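Local coordinates for protein histidine--tRNA ligase (PDB 1QE0) that catalyses the ATP-dependent joining of histidine to tRNA(His), releasing AMP and diphosphate, as a homodimeric class II aminoacyl-tRNA synthetase, at residues Glu142-Val147 against Ala240-Leu245; His92-Asn97 against Ile102-Asn107; Pro221-Phe226 against Asn254-Leu259; Ala84-Tyr89 against Asn290-Leu295. All blocks are in the same frame, centred on the assembly; numbering follows the deposited sequence.

Contact 1: residues Glu142-Val147 against Ala240-Leu245; sequences EVLAMV and AYLDDL
The first torsions of L144 (chi1 -68°) and L245 (chi1 -45°) turn CG anti to the carbonyl carbon and beside the backbone N; from there L144 reaches L242, and L245 reaches back to A145, each across the gap between the two helices. L144 meets L242 at about a right angle. Its CD1 does most of the touching, lying 3.7 Å from L242 CD2 and 4.1 Å from L242 CD1, while L144 CB also comes to 4.2 Å from L242 CD1. One methyl of L144 is thus set against both branches of its partner, an engagement that a forked leucine end suits well. Three residues further on, almost one turn, L245 CD1 rests 4.0 Å from A145 CB. Alanine fits here because its small methyl accepts the longer leucine without pushing the helices apart; the CA atoms of A145 and L242, 7.6 Å apart, are the closest CA pair of the two segments. The interaction is entirely apolar, and three of the four participants are buried. Polar groups turn elsewhere: E142 points away from the partner helix and forms salt bridges with K103 and with R353 of the second subunit. In the fold, helix 137-153 also packs against helix 13-33, through M146 on M30 and Y33, and against strand 265-272, through L144 and V147 on F267, so the leucine pair continues the hydrophobic layer between the catalytic sheet and its covering helices.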
# COMPACT_ATOMS: atom_id res chain seq x y z
N GLU A 142 9.50 -16.08 -14.55
CA GLU A 142 9.15 -15.72 -13.17
C GLU A 142 8.14 -14.59 -13.10
O GLU A 142 7.22 -14.64 -12.26
CB GLU A 142 10.37 -15.33 -12.35
CG GLU A 142 10.02 -14.86 -10.96
CD GLU A 142 11.20 -14.25 -10.25
OE1 GLU A 142 11.38 -13.02 -10.36
OE2 GLU A 142 11.95 -15.01 -9.58
N VAL A 143 8.31 -13.56 -13.95
CA VAL A 143 7.37 -12.47 -13.91
C VAL A 143 6.05 -12.84 -14.54
O VAL A 143 5.02 -12.31 -14.13
CB VAL A 143 7.87 -11.15 -14.47
CG1 VAL A 143 9.37 -10.98 -14.28
CG2 VAL A 143 7.41 -10.93 -15.85
N LEU A 144 6.06 -13.78 -15.49
CA LEU A 144 4.79 -14.20 -16.15
C LEU A 144 4.00 -15.13 -15.26
O LEU A 144 2.79 -15.07 -15.23
CB LEU A 144 5.02 -14.89 -17.49
CG LEU A 144 5.56 -13.99 -18.58
CD1 LEU A 144 5.97 -14.87 -19.74
CD2 LEU A 144 4.57 -12.95 -19.00
N ALA A 145 4.69 -16.02 -14.56
CA ALA A 145 4.05 -16.93 -13.64
C ALA A 145 3.44 -16.07 -12.52
O ALA A 145 2.34 -16.37 -12.02
CB ALA A 145 5.08 -17.86 -13.08
N MET A 146 4.13 -14.98 -12.16
CA MET A 146 3.68 -14.06 -11.12
C MET A 146 2.41 -13.29 -11.52
O MET A 146 1.42 -13.29 -10.78
CB MET A 146 4.80 -13.05 -10.78
CG MET A 146 4.44 -12.01 -9.72
SD MET A 146 5.52 -10.57 -9.76
CE MET A 146 6.89 -11.19 -8.99
N VAL A 147 2.43 -12.66 -12.70
CA VAL A 147 1.28 -11.89 -13.16
C VAL A 147 0.07 -12.82 -13.19
O VAL A 147 -1.04 -12.39 -12.95
CB VAL A 147 1.54 -11.16 -14.51
CG1 VAL A 147 1.88 -12.14 -15.58
CG2 VAL A 147 0.32 -10.36 -14.93
N ALA A 240 8.84 -22.30 -23.35
CA ALA A 240 9.18 -23.63 -22.87
C ALA A 240 8.82 -23.63 -21.41
O ALA A 240 8.06 -24.47 -20.94
CB ALA A 240 10.64 -23.87 -23.02
N TYR A 241 9.34 -22.63 -20.70
CA TYR A 241 9.10 -22.47 -19.27
C TYR A 241 7.63 -22.40 -18.93
O TYR A 241 7.19 -23.02 -17.96
CB TYR A 241 9.82 -21.23 -18.77
CG TYR A 241 11.28 -21.49 -18.54
CD1 TYR A 241 11.68 -22.63 -17.86
CD2 TYR A 241 12.25 -20.58 -18.94
CE1 TYR A 241 13.00 -22.85 -17.56
CE2 TYR A 241 13.59 -20.81 -18.65
CZ TYR A 241 13.94 -21.95 -17.94
OH TYR A 241 15.23 -22.21 -17.56
N LEU A 242 6.88 -21.63 -19.72
CA LEU A 242 5.44 -21.52 -19.51
C LEU A 242 4.85 -22.90 -19.64
O LEU A 242 4.04 -23.30 -18.82
CB LEU A 242 4.82 -20.58 -20.54
CG LEU A 242 4.65 -19.12 -20.09
CD1 LEU A 242 5.48 -18.85 -18.79
CD2 LEU A 242 4.99 -18.15 -21.27
N ASP A 243 5.31 -23.68 -20.60
CA ASP A 243 4.78 -25.02 -20.75
C ASP A 243 5.15 -25.83 -19.53
O ASP A 243 4.31 -26.52 -18.97
CB ASP A 243 5.29 -25.67 -22.04
CG ASP A 243 4.89 -24.88 -23.30
OD1 ASP A 243 5.68 -24.83 -24.28
OD2 ASP A 243 3.79 -24.29 -23.31
N ASP A 244 6.40 -25.71 -19.08
CA ASP A 244 6.90 -26.42 -17.89
C ASP A 244 5.98 -26.16 -16.71
O ASP A 244 5.50 -27.09 -16.07
CB ASP A 244 8.25 -25.85 -17.46
CG ASP A 244 9.41 -26.41 -18.24
OD1 ASP A 244 9.48 -26.21 -19.47
OD2 ASP A 244 10.32 -26.97 -17.58
N LEU A 245 5.85 -24.88 -16.36
CA LEU A 245 5.03 -24.44 -15.23
C LEU A 245 3.55 -24.68 -15.48
O LEU A 245 2.71 -24.41 -14.62
CB LEU A 245 5.26 -22.95 -14.96
CG LEU A 245 6.69 -22.43 -14.94
CD1 LEU A 245 6.70 -20.93 -15.07
CD2 LEU A 245 7.35 -22.84 -13.68

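Contact 2: residues His92-Asn97 against Ile102-Asn107; sequences HKMQGN and IKLYYN
M94 lays its side chain alongside the face of strand 102-107 that carries I102 and L104, meeting I102 near its root and L104 near its end. These three residues are buried and make the larger part of the interface. M94 CB lies 4.2 Å from I102 CG1, and beyond CB the chain is extended (SD anti to CA, chi2 -176°), which carries SD to within 4.4 Å of L104 CD1. Methionine suits the place because its unbranched, flexible chain can span two strand residues on one face, whereas I102, beta-branched, is at ease in a strand and offers a broad apolar flank. The solvent side is looser. There the partly exposed N97 touches lightly, its CB 4.1 Å from I102 CD1, while its amide plays no part in the packing; G96 beside it and K93 earlier in the turn are exposed. K93, with positive phi, closes helix 82-91 in a Schellman motif, turning the chain so that M94 faces inward. N97 N bonds to M94 O at 2.7 Å, Q100 bonds to N97 O, and the backbones of I102 and L104 pair with strand 123-132, the partner strand of class II motif 2. The side chains meet through carbon and sulfur, and the carbonyl O of M94 also lies against I102 CG1. The contact is therefore non-directional, and burial of apolar surface probably does much to hold the turn on the strand.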
# COMPACT_ATOMS: atom_id res chain seq x y z
N HIS A 92 20.54 6.06 -6.95
CA HIS A 92 21.10 5.31 -5.84
C HIS A 92 22.15 4.33 -6.27
O HIS A 92 22.54 3.44 -5.52
CB HIS A 92 20.01 4.60 -5.04
CG HIS A 92 19.05 5.52 -4.38
ND1 HIS A 92 17.81 5.82 -4.93
CD2 HIS A 92 19.14 6.25 -3.25
CE1 HIS A 92 17.19 6.70 -4.16
NE2 HIS A 92 17.98 6.97 -3.13
N LYS A 93 22.58 4.46 -7.52
CA LYS A 93 23.61 3.59 -8.04
C LYS A 93 23.36 2.11 -7.69
O LYS A 93 24.23 1.41 -7.15
CB LYS A 93 24.96 4.08 -7.51
CG LYS A 93 25.23 5.53 -7.94
CD LYS A 93 26.46 6.11 -7.26
CE LYS A 93 27.21 7.11 -8.15
NZ LYS A 93 26.38 8.28 -8.58
N MET A 94 22.18 1.61 -8.07
CA MET A 94 21.79 0.23 -7.77
C MET A 94 22.49 -0.78 -8.67
O MET A 94 22.63 -1.96 -8.31
CB MET A 94 20.27 0.07 -7.87
CG MET A 94 19.51 0.92 -6.87
SD MET A 94 17.76 0.70 -6.87
CE MET A 94 17.31 1.86 -5.62
N GLN A 95 22.98 -0.31 -9.81
CA GLN A 95 23.67 -1.18 -10.75
C GLN A 95 24.87 -1.80 -10.08
O GLN A 95 25.31 -2.86 -10.46
CB GLN A 95 24.15 -0.39 -11.97
CG GLN A 95 24.94 0.88 -11.66
CD GLN A 95 24.07 2.12 -11.40
OE1 GLN A 95 24.58 3.17 -11.15
NE2 GLN A 95 22.78 1.99 -11.44
N GLY A 96 25.37 -1.14 -9.07
CA GLY A 96 26.53 -1.67 -8.40
C GLY A 96 26.17 -2.50 -7.20
O GLY A 96 27.03 -2.88 -6.41
N ASN A 97 24.89 -2.75 -7.02
CA ASN A 97 24.48 -3.55 -5.89
C ASN A 97 24.97 -4.98 -6.00
O ASN A 97 24.93 -5.58 -7.07
CB ASN A 97 22.97 -3.58 -5.83
CG ASN A 97 22.46 -3.01 -4.56
OD1 ASN A 97 21.94 -1.88 -4.53
ND2 ASN A 97 22.68 -3.74 -3.47
N ILE A 102 17.88 -6.46 -9.64
CA ILE A 102 17.14 -5.61 -8.71
C ILE A 102 15.65 -5.90 -8.97
O ILE A 102 15.13 -5.62 -10.05
CB ILE A 102 17.42 -4.15 -8.97
CG1 ILE A 102 18.86 -3.84 -8.67
CG2 ILE A 102 16.51 -3.34 -8.15
CD1 ILE A 102 19.35 -4.61 -7.48
N LYS A 103 15.03 -6.59 -8.02
CA LYS A 103 13.63 -6.97 -8.12
C LYS A 103 12.83 -6.05 -7.21
O LYS A 103 12.77 -6.29 -6.01
CB LYS A 103 13.52 -8.40 -7.64
CG LYS A 103 14.20 -9.38 -8.58
CD LYS A 103 14.33 -10.76 -7.99
CE LYS A 103 13.15 -11.63 -8.27
NZ LYS A 103 13.52 -13.02 -7.90
N LEU A 104 12.20 -5.02 -7.79
CA LEU A 104 11.43 -4.02 -7.03
C LEU A 104 9.95 -3.91 -7.43
O LEU A 104 9.61 -4.14 -8.60
CB LEU A 104 12.04 -2.64 -7.30
CG LEU A 104 13.46 -2.20 -6.94
CD1 LEU A 104 13.77 -0.89 -7.69
CD2 LEU A 104 13.61 -2.01 -5.46
N TYR A 105 9.10 -3.50 -6.50
CA TYR A 105 7.68 -3.32 -6.80
C TYR A 105 7.16 -2.05 -6.16
O TYR A 105 7.78 -1.51 -5.23
CB TYR A 105 6.83 -4.51 -6.36
CG TYR A 105 6.38 -4.56 -4.91
CD1 TYR A 105 5.21 -3.95 -4.48
CD2 TYR A 105 7.11 -5.28 -3.98
CE1 TYR A 105 4.78 -4.07 -3.18
CE2 TYR A 105 6.69 -5.40 -2.67
CZ TYR A 105 5.54 -4.81 -2.27
OH TYR A 105 5.18 -4.98 -0.96
N TYR A 106 6.05 -1.55 -6.67
CA TYR A 106 5.46 -0.33 -6.13
C TYR A 106 3.97 -0.43 -6.18
O TYR A 106 3.43 -1.38 -6.73
CB TYR A 106 5.95 0.89 -6.90
CG TYR A 106 5.62 0.87 -8.35
CD1 TYR A 106 6.61 0.58 -9.30
CD2 TYR A 106 4.33 1.12 -8.80
CE1 TYR A 106 6.30 0.53 -10.65
CE2 TYR A 106 4.01 1.07 -10.15
CZ TYR A 106 4.99 0.77 -11.07
OH TYR A 106 4.65 0.69 -12.39
N ASN A 107 3.30 0.54 -5.58
CA ASN A 107 1.84 0.56 -5.54
C ASN A 107 1.42 1.94 -5.01
O ASN A 107 1.69 2.25 -3.85
CB ASN A 107 1.35 -0.54 -4.59
CG ASN A 107 -0.18 -0.68 -4.56
OD1 ASN A 107 -0.93 0.20 -4.96
ND2 ASN A 107 -0.63 -1.81 -4.08

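Contact 3: residues Pro221-Phe226 against Asn254-Leu259; sequences PRITDF and NLVRGL
I223 and V256, with R222 and N254 nearer the solvent, bring the 3-10 turn 223-225 and R222, just before it, against the loop that opens the RGLDYYT signature of histidyl-tRNA synthetases. The two aliphatic side chains slant across one another, I223 CG2 facing V256 CG1 at 4.0 Å. V256 reaches this position because its CG1 stands beside the backbone N (chi1 -48°). Beta-branched residues suit the site, since their methyls sit close to the backbone and can fill a shallow contact between two loops; M203 and V166 complete the apolar patch. The outer pair is turned quite differently. R222 bends at chi3, and the amide of N254 comes to the rim of its guanidinium, with the two planes 79° apart, almost perpendicular. Both facing groups are N-H donors, so the approach is one of proximity rather than bonding, and long polar side chains are appropriate where solvent can reach them. The loop bearing N254 is pinched by an inverse gamma turn centred on L255, whose side chain starts away from 221-226 and packs on V162 and N164 of strand 159-165. At the guanidinium edge, N254 ND2 lies in the plane of the group, 3.7 Å from R222 NE and 3.9 Å from R222 NH1.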
# COMPACT_ATOMS: atom_id res chain seq x y z
N PRO A 221 6.02 -5.02 -43.66
CA PRO A 221 6.63 -6.07 -42.84
C PRO A 221 6.21 -6.11 -41.37
O PRO A 221 5.80 -5.11 -40.81
CB PRO A 221 8.14 -5.81 -42.99
CG PRO A 221 8.22 -4.36 -43.25
CD PRO A 221 7.07 -4.16 -44.23
N ARG A 222 6.27 -7.30 -40.79
CA ARG A 222 5.90 -7.52 -39.40
C ARG A 222 7.20 -7.78 -38.63
O ARG A 222 8.09 -8.49 -39.11
CB ARG A 222 4.94 -8.71 -39.28
CG ARG A 222 3.59 -8.49 -39.98
CD ARG A 222 2.61 -9.65 -39.75
NE ARG A 222 1.27 -9.11 -39.53
CZ ARG A 222 0.49 -8.60 -40.48
NH1 ARG A 222 -0.71 -8.12 -40.16
NH2 ARG A 222 0.88 -8.63 -41.76
N ILE A 223 7.28 -7.21 -37.43
CA ILE A 223 8.48 -7.32 -36.59
C ILE A 223 8.84 -8.76 -36.28
O ILE A 223 9.99 -9.16 -36.41
CB ILE A 223 8.31 -6.49 -35.26
CG1 ILE A 223 9.57 -5.70 -34.93
CG2 ILE A 223 7.94 -7.39 -34.10
CD1 ILE A 223 10.83 -6.49 -35.01
N THR A 224 7.82 -9.54 -35.96
CA THR A 224 8.01 -10.93 -35.59
C THR A 224 8.54 -11.84 -36.68
O THR A 224 8.69 -13.02 -36.48
CB THR A 224 6.74 -11.50 -35.03
OG1 THR A 224 5.79 -11.65 -36.09
CG2 THR A 224 6.17 -10.55 -33.96
N ASP A 225 8.82 -11.28 -37.84
CA ASP A 225 9.36 -12.09 -38.92
C ASP A 225 10.84 -11.76 -39.04
O ASP A 225 11.51 -12.17 -39.99
CB ASP A 225 8.63 -11.77 -40.22
CG ASP A 225 7.29 -12.50 -40.34
OD1 ASP A 225 6.47 -12.44 -39.40
OD2 ASP A 225 7.05 -13.15 -41.39
N PHE A 226 11.33 -10.98 -38.07
CA PHE A 226 12.72 -10.56 -38.04
C PHE A 226 13.48 -11.01 -36.81
O PHE A 226 14.57 -10.52 -36.53
CB PHE A 226 12.78 -9.04 -38.18
CG PHE A 226 12.43 -8.57 -39.53
CD1 PHE A 226 13.41 -8.28 -40.45
CD2 PHE A 226 11.10 -8.53 -39.94
CE1 PHE A 226 13.09 -7.97 -41.76
CE2 PHE A 226 10.77 -8.22 -41.24
CZ PHE A 226 11.78 -7.94 -42.16
N ASN A 254 0.73 -9.79 -33.30
CA ASN A 254 0.44 -8.37 -33.40
C ASN A 254 0.53 -7.60 -32.08
O ASN A 254 0.21 -6.40 -32.03
CB ASN A 254 -0.95 -8.17 -34.01
CG ASN A 254 -1.15 -9.01 -35.26
OD1 ASN A 254 -1.90 -10.00 -35.26
ND2 ASN A 254 -0.42 -8.66 -36.31
N LEU A 255 0.93 -8.28 -31.02
CA LEU A 255 1.05 -7.66 -29.72
C LEU A 255 2.49 -7.23 -29.68
O LEU A 255 3.36 -7.97 -29.23
CB LEU A 255 0.76 -8.65 -28.59
CG LEU A 255 1.13 -8.19 -27.17
CD1 LEU A 255 0.49 -6.88 -26.81
CD2 LEU A 255 0.72 -9.28 -26.24
N VAL A 256 2.73 -6.03 -30.17
CA VAL A 256 4.07 -5.48 -30.19
C VAL A 256 4.05 -4.10 -29.60
O VAL A 256 2.98 -3.56 -29.32
CB VAL A 256 4.61 -5.40 -31.63
CG1 VAL A 256 4.37 -6.72 -32.36
CG2 VAL A 256 3.96 -4.24 -32.37
N ARG A 257 5.24 -3.53 -29.43
CA ARG A 257 5.41 -2.19 -28.89
C ARG A 257 6.45 -1.45 -29.73
O ARG A 257 7.53 -1.97 -30.01
CB ARG A 257 5.82 -2.25 -27.43
CG ARG A 257 4.73 -2.79 -26.51
CD ARG A 257 5.29 -3.57 -25.32
NE ARG A 257 4.22 -4.25 -24.62
CZ ARG A 257 3.91 -4.07 -23.35
NH1 ARG A 257 4.61 -3.22 -22.60
NH2 ARG A 257 2.87 -4.71 -22.83
N GLY A 258 6.07 -0.25 -30.17
CA GLY A 258 6.92 0.57 -31.00
C GLY A 258 8.18 1.13 -30.37
O GLY A 258 9.19 1.26 -31.05
N LEU A 259 8.11 1.46 -29.08
CA LEU A 259 9.25 2.03 -28.36
C LEU A 259 10.49 1.16 -28.53
O LEU A 259 10.57 0.08 -27.96
CB LEU A 259 8.90 2.21 -26.89
CG LEU A 259 8.00 3.42 -26.59
CD1 LEU A 259 8.60 4.68 -27.22
CD2 LEU A 259 6.60 3.18 -27.11

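Contact 4: residues Ala84-Tyr89 against Asn290-Leu295; sequences AVVRSY and NGLLEL
This is a buried, wholly apolar contact between the middle of helix 82-91 and the short helix 292-295 that follows the long strand 280-290 of the catalytic sheet. L293 is its central residue: CD1 sits between V86 and the Y89 ring, and CD2 meets V86 alone. L293 CD2 faces V86 CG2 at 3.8 Å, and L293 CD1 lies 3.9 Å from V86 CG1, so each branch of the leucine has its own valine methyl. CD1 also approaches the Y89 ring obliquely, 3.5 Å from Y89 CD2, with the two side chains crossing at about a right angle. The tyrosine ring swings there because its CG is anti to the backbone N (chi1 170°). L292 adds a lighter touch, its CD2 being 4.3 Å from V86 CG2. V86 is short and branched, so its two methyls meet L293 where the CA atoms are 6.5 Å apart; the Y89 ring gives CD1 an aromatic surface. G291, the N-cap residue, has positive phi (140°), at which a CB would jam against the preceding carbonyl O. Only N290 and G291 separate the helix from the GGGRY sequence, a signature of histidyl-tRNA synthetases, and the arrangement belongs to the class II catalytic domain, in which helices and loops pack about an antiparallel sheet.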
# COMPACT_ATOMS: atom_id res chain seq x y z
N ALA A 84 10.27 6.62 -12.59
CA ALA A 84 10.70 6.95 -11.22
C ALA A 84 11.45 5.78 -10.59
O ALA A 84 12.42 5.99 -9.88
CB ALA A 84 9.55 7.34 -10.39
N VAL A 85 11.04 4.55 -10.86
CA VAL A 85 11.81 3.44 -10.31
C VAL A 85 13.19 3.52 -10.97
O VAL A 85 14.20 3.38 -10.31
CB VAL A 85 11.15 2.06 -10.56
CG1 VAL A 85 12.12 0.93 -10.21
CG2 VAL A 85 9.94 1.90 -9.68
N VAL A 86 13.24 3.84 -12.26
CA VAL A 86 14.52 3.96 -12.96
C VAL A 86 15.33 5.16 -12.45
O VAL A 86 16.54 5.07 -12.23
CB VAL A 86 14.32 4.02 -14.50
CG1 VAL A 86 15.56 4.51 -15.21
CG2 VAL A 86 13.92 2.65 -15.00
N ARG A 87 14.66 6.28 -12.22
CA ARG A 87 15.34 7.47 -11.72
C ARG A 87 15.93 7.19 -10.33
O ARG A 87 17.01 7.69 -10.00
CB ARG A 87 14.37 8.66 -11.69
CG ARG A 87 15.06 9.96 -11.41
CD ARG A 87 14.58 10.56 -10.11
NE ARG A 87 14.99 9.79 -8.94
CZ ARG A 87 14.18 9.51 -7.92
NH1 ARG A 87 12.92 9.94 -7.94
NH2 ARG A 87 14.61 8.83 -6.88
N SER A 88 15.26 6.36 -9.54
CA SER A 88 15.78 6.02 -8.22
C SER A 88 16.92 5.02 -8.32
O SER A 88 17.88 5.09 -7.56
CB SER A 88 14.68 5.44 -7.35
OG SER A 88 15.20 5.19 -6.06
N TYR A 89 16.76 4.05 -9.22
CA TYR A 89 17.74 3.01 -9.47
C TYR A 89 19.05 3.68 -9.89
O TYR A 89 20.13 3.34 -9.40
CB TYR A 89 17.21 2.07 -10.57
CG TYR A 89 18.19 1.06 -11.12
CD1 TYR A 89 18.10 -0.28 -10.78
CD2 TYR A 89 19.19 1.45 -12.00
CE1 TYR A 89 18.97 -1.21 -11.29
CE2 TYR A 89 20.09 0.51 -12.54
CZ TYR A 89 19.97 -0.81 -12.17
OH TYR A 89 20.86 -1.73 -12.65
N ASN A 290 15.42 -2.79 -23.36
CA ASN A 290 16.85 -2.52 -23.34
C ASN A 290 17.07 -1.20 -24.04
O ASN A 290 17.05 -1.12 -25.25
CB ASN A 290 17.74 -3.61 -23.95
CG ASN A 290 19.25 -3.36 -23.65
OD1 ASN A 290 19.92 -4.18 -23.01
ND2 ASN A 290 19.77 -2.20 -24.09
N GLY A 291 17.27 -0.16 -23.24
CA GLY A 291 17.46 1.17 -23.77
C GLY A 291 16.75 2.21 -22.91
O GLY A 291 17.01 3.40 -23.05
N LEU A 292 15.84 1.76 -22.04
CA LEU A 292 15.09 2.63 -21.16
C LEU A 292 16.02 3.37 -20.21
O LEU A 292 16.05 4.61 -20.18
CB LEU A 292 14.07 1.80 -20.39
CG LEU A 292 13.23 2.41 -19.26
CD1 LEU A 292 12.49 3.65 -19.74
CD2 LEU A 292 12.25 1.38 -18.77
N LEU A 293 16.85 2.61 -19.49
CA LEU A 293 17.78 3.18 -18.52
C LEU A 293 18.69 4.29 -19.07
O LEU A 293 18.95 5.28 -18.40
CB LEU A 293 18.61 2.05 -17.92
CG LEU A 293 18.13 1.16 -16.77
CD1 LEU A 293 18.42 1.81 -15.42
CD2 LEU A 293 16.67 0.82 -16.93
N GLU A 294 19.13 4.13 -20.31
CA GLU A 294 20.03 5.07 -20.96
C GLU A 294 19.33 6.37 -21.35
O GLU A 294 19.95 7.42 -21.40
CB GLU A 294 20.64 4.40 -22.18
CG GLU A 294 20.48 2.89 -22.15
CD GLU A 294 21.40 2.19 -23.10
OE1 GLU A 294 20.97 1.79 -24.20
OE2 GLU A 294 22.57 2.07 -22.74
N LEU A 295 18.05 6.30 -21.64
CA LEU A 295 17.31 7.50 -21.95
C LEU A 295 17.20 8.28 -20.63
O LEU A 295 17.09 9.50 -20.64
CB LEU A 295 15.92 7.18 -22.50
CG LEU A 295 15.89 6.33 -23.76
CD1 LEU A 295 14.51 6.21 -24.26
CD2 LEU A 295 16.73 6.92 -24.83

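Overall arrangement
All four contacts belong to the catalytic region, none to the C-terminal anticodon-binding domain. Contacts 2 and 4 lie closest, their centres 10 Å apart: helix 82-91, used by contact 4, runs directly into the turn of contact 2 and then strand 102-111. Contact 1, about 22 Å from contact 2 between centres, is tied to it by the E142-K103 salt bridge, and contacts 1, 2 and 4 all touch the second subunit. Contact 3, furthest from the centre of the chain, touches none of the others, its nearest atoms being about 7 Å from contact 4. Along the chain, contact 4 spans 84 to 295 and encloses the rest; contact 2 closes first, then contacts 1 and 3 interleave, stitching distant segments around one sheet.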